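Local coordinates for probable leucine/isoleucine/valine-binding protein (PDB 4KV7) that probably binds leucine, isoleucine, valine or a related small ligand as a periplasmic solute-binding protein of the leucine-binding family, at residues A[268-276]-A[301-309]. The protein carries 1 engineered substitution. Sequence-based numbering, arbitrary orientation.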
loop_
_atom_site.group_PDB
_atom_site.type_symbol
_atom_site.label_atom_id
_atom_site.label_comp_id
_atom_site.label_asym_id
_atom_site.label_seq_id
_atom_site.Cartn_x
_atom_site.Cartn_y
_atom_site.Cartn_z
ATOM N N VAL A 268 -8.157 12.674 -7.486
ATOM C CA VAL A 268 -7.443 12.800 -6.218
ATOM C C VAL A 268 -7.121 11.399 -5.728
ATOM O O VAL A 268 -7.955 10.502 -5.825
ATOM C CB VAL A 268 -8.292 13.555 -5.179
ATOM C CG1 VAL A 268 -7.669 13.490 -3.798
ATOM C CG2 VAL A 268 -8.487 15.007 -5.612
ATOM N N ALA A 269 -5.907 11.192 -5.242
ATOM C CA ALA A 269 -5.502 9.875 -4.761
ATOM C C ALA A 269 -4.765 10.026 -3.440
ATOM O O ALA A 269 -3.780 10.770 -3.351
ATOM C CB ALA A 269 -4.616 9.158 -5.799
ATOM N N THR A 270 -5.228 9.320 -2.412
ATOM C CA THR A 270 -4.570 9.390 -1.122
ATOM C C THR A 270 -3.386 8.433 -1.079
ATOM O O THR A 270 -3.507 7.266 -1.464
ATOM C CB THR A 270 -5.534 9.093 0.036
ATOM O OG1 THR A 270 -6.306 7.927 -0.258
ATOM C CG2 THR A 270 -6.485 10.251 0.249
ATOM N N GLN A 271 -2.251 8.926 -0.595
ATOM C CA GLN A 271 -1.046 8.123 -0.453
ATOM C C GLN A 271 -0.671 7.927 1.005
ATOM O O GLN A 271 -1.034 8.731 1.871
ATOM C CB GLN A 271 0.118 8.776 -1.202
ATOM C CG GLN A 271 -0.185 9.131 -2.657
ATOM C CD GLN A 271 -0.719 7.957 -3.446
ATOM O OE1 GLN A 271 -0.154 6.869 -3.416
ATOM N NE2 GLN A 271 -1.813 8.168 -4.159
ATOM N N VAL A 272 0.087 6.866 1.261
ATOM C CA VAL A 272 0.581 6.564 2.592
ATOM C C VAL A 272 2.061 6.916 2.737
ATOM O O VAL A 272 2.693 6.572 3.742
ATOM C CB VAL A 272 0.329 5.093 2.969
ATOM C CG1 VAL A 272 -1.168 4.808 3.009
ATOM C CG2 VAL A 272 1.047 4.155 1.998
ATOM N N VAL A 273 2.581 7.614 1.737
ATOM C CA VAL A 273 3.954 8.109 1.700
ATOM C C VAL A 273 3.902 9.538 1.165
ATOM O O VAL A 273 2.945 9.905 0.477
ATOM C CB VAL A 273 4.854 7.251 0.767
ATOM C CG1 VAL A 273 4.996 5.833 1.318
ATOM C CG2 VAL A 273 4.301 7.228 -0.657
ATOM N N PRO A 274 4.917 10.356 1.467
ATOM C CA PRO A 274 4.997 11.692 0.868
ATOM C C PRO A 274 5.284 11.573 -0.628
ATOM O O PRO A 274 5.481 10.481 -1.162
ATOM C CB PRO A 274 6.163 12.338 1.616
ATOM C CG PRO A 274 7.011 11.191 2.027
ATOM C CD PRO A 274 6.055 10.087 2.360
ATOM N N HIS A 275 5.275 12.699 -1.327
ATOM C CA HIS A 275 5.452 12.644 -2.764
ATOM C C HIS A 275 6.898 12.294 -3.085
ATOM O O HIS A 275 7.818 12.766 -2.422
ATOM C CB HIS A 275 5.076 13.967 -3.417
ATOM C CG HIS A 275 4.764 13.822 -4.866
ATOM N ND1 HIS A 275 5.731 13.541 -5.808
ATOM C CD2 HIS A 275 3.586 13.845 -5.529
ATOM C CE1 HIS A 275 5.162 13.426 -6.996
ATOM N NE2 HIS A 275 3.861 13.611 -6.854
ATOM N N PHE A 276 7.105 11.471 -4.105
ATOM C CA PHE A 276 8.462 11.077 -4.485
ATOM C C PHE A 276 9.292 12.216 -5.061
ATOM O O PHE A 276 10.507 12.073 -5.217
ATOM C CB PHE A 276 8.455 9.862 -5.419
ATOM C CG PHE A 276 7.549 10.001 -6.610
ATOM C CD1 PHE A 276 7.936 10.746 -7.708
ATOM C CD2 PHE A 276 6.318 9.353 -6.641
ATOM C CE1 PHE A 276 7.112 10.846 -8.816
ATOM C CE2 PHE A 276 5.491 9.457 -7.739
ATOM C CZ PHE A 276 5.887 10.198 -8.831
ATOM N N PHE A 301 4.934 6.119 -6.016
ATOM C CA PHE A 301 4.564 6.030 -4.612
ATOM C C PHE A 301 4.754 4.607 -4.096
ATOM O O PHE A 301 5.008 4.411 -2.914
ATOM C CB PHE A 301 3.116 6.468 -4.365
ATOM C CG PHE A 301 2.801 7.852 -4.871
ATOM C CD1 PHE A 301 3.320 8.980 -4.242
ATOM C CD2 PHE A 301 1.986 8.024 -5.974
ATOM C CE1 PHE A 301 3.035 10.253 -4.722
ATOM C CE2 PHE A 301 1.703 9.299 -6.458
ATOM C CZ PHE A 301 2.220 10.408 -5.823
ATOM N N VAL A 302 4.604 3.624 -4.979
ATOM C CA VAL A 302 4.693 2.229 -4.584
ATOM C C VAL A 302 6.130 1.866 -4.213
ATOM O O VAL A 302 6.386 1.306 -3.143
ATOM C CB VAL A 302 4.156 1.301 -5.695
ATOM C CG1 VAL A 302 4.289 -0.151 -5.276
ATOM C CG2 VAL A 302 2.695 1.624 -6.021
ATOM N N SER A 303 7.084 2.182 -5.081
ATOM C CA SER A 303 8.457 1.860 -4.727
ATOM C C SER A 303 8.977 2.712 -3.578
ATOM O O SER A 303 9.830 2.254 -2.828
ATOM C CB SER A 303 9.402 1.909 -5.926
ATOM O OG SER A 303 9.403 3.173 -6.552
ATOM N N LEU A 304 8.480 3.940 -3.420
ATOM C CA LEU A 304 8.846 4.729 -2.253
ATOM C C LEU A 304 8.397 4.020 -0.982
ATOM O O LEU A 304 9.150 3.947 -0.013
ATOM C CB LEU A 304 8.254 6.135 -2.345
ATOM C CG LEU A 304 8.405 7.025 -1.111
ATOM C CD1 LEU A 304 9.876 7.153 -0.700
ATOM C CD2 LEU A 304 7.834 8.392 -1.407
ATOM N N GLU A 305 7.183 3.464 -0.975
ATOM C CA GLU A 305 6.749 2.682 0.179
ATOM C C GLU A 305 7.659 1.467 0.418
ATOM O O GLU A 305 8.025 1.182 1.557
ATOM C CB GLU A 305 5.283 2.258 0.044
ATOM C CG GLU A 305 4.739 1.540 1.266
ATOM C CD GLU A 305 3.245 1.283 1.205
ATOM O OE1 GLU A 305 2.570 1.791 0.278
ATOM O OE2 GLU A 305 2.735 0.553 2.087
ATOM N N GLY A 306 8.022 0.753 -0.644
ATOM C CA GLY A 306 8.900 -0.395 -0.492
ATOM C C GLY A 306 10.253 -0.000 0.078
ATOM O O GLY A 306 10.816 -0.680 0.947
ATOM N N TYR A 307 10.780 1.121 -0.398
ATOM C CA TYR A 307 12.037 1.652 0.101
ATOM C C TYR A 307 11.956 1.985 1.592
ATOM O O TYR A 307 12.868 1.674 2.357
ATOM C CB TYR A 307 12.462 2.870 -0.729
ATOM C CG TYR A 307 13.706 3.538 -0.211
ATOM C CD1 TYR A 307 14.963 3.029 -0.505
ATOM C CD2 TYR A 307 13.625 4.677 0.586
ATOM C CE1 TYR A 307 16.106 3.635 -0.018
ATOM C CE2 TYR A 307 14.761 5.291 1.066
ATOM C CZ TYR A 307 15.993 4.764 0.772
ATOM O OH TYR A 307 17.100 5.407 1.279
ATOM N N ILE A 308 10.868 2.624 2.008
ATOM C CA ILE A 308 10.641 2.941 3.419
ATOM C C ILE A 308 10.600 1.677 4.272
ATOM O O ILE A 308 11.241 1.611 5.326
ATOM C CB ILE A 308 9.351 3.752 3.594
ATOM C CG1 ILE A 308 9.577 5.163 3.062
ATOM C CG2 ILE A 308 8.905 3.773 5.061
ATOM C CD1 ILE A 308 8.319 5.975 2.837
ATOM N N VAL A 309 9.874 0.670 3.806
ATOM C CA VAL A 309 9.833 -0.611 4.491
ATOM C C VAL A 309 11.244 -1.202 4.633
ATOM O O VAL A 309 11.634 -1.643 5.721
ATOM C CB VAL A 309 8.861 -1.562 3.774
ATOM C CG1 VAL A 309 8.978 -2.971 4.318
ATOM C CG2 VAL A 309 7.438 -1.059 3.932
#
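The ring of Phe301, in the first turn of helix 301-319, lies between Gln271 and Phe276, a worked example of one aromatic side chain packing against both a strand end (Gln271) and the loop that follows (His275, Phe276). Against one face lies the bent side chain of Gln271: CG sits 3.8 Å from the ring centroid in a CH-pi contact, almost on the normal. The amide beyond it lies nearly flat over the ring, Gln271 OE1 3.4 Å from Phe301 CG, while NE2 makes a weak hydrogen bond to Ala269 O within its own strand. Over the opposite face comes Phe276 in an edge-to-face contact tilted to 52°, its CE2 standing above the centre, 3.8 Å from the Phe301 ring plane. His275 reverses the roles, for the CE1–CZ edge of Phe301 meets the imidazole face in a T-shaped pair with planes at 81°. His275 CE1 also lies over the centre of the Phe276 ring, 3.7 Å above its plane, completing the aromatic cluster. The imidazole turns toward the Phe301 ring, although CB points away, because CG is anti to the backbone N (chi1 -159°); Ser370 hydrogen-bonds NE2. Val273, in the loop, spreads its methyls over the next helical turns, CG2 meeting Leu304 CD2 at 3.8 Å and CG1 meeting Ile308 CD1 at 3.7 Å. The extended Glu305 crosses Val272 at a slant, its OE1 3.3 Å from Val272 CG2, while OE2 forms a salt bridge with Arg135. With an alanine at Phe301, Gln271 and Phe276 would probably lose the ring that separates them, and the His275 face its edge-on partner. Strand 268-271 runs between strands 244-247 and 361-365, and helix 301-319 packs on helix 31-50, consistent with a link between two lobes. No hydrogen bond joins the segments, so their fit probably depends chiefly on shape and ring orientation.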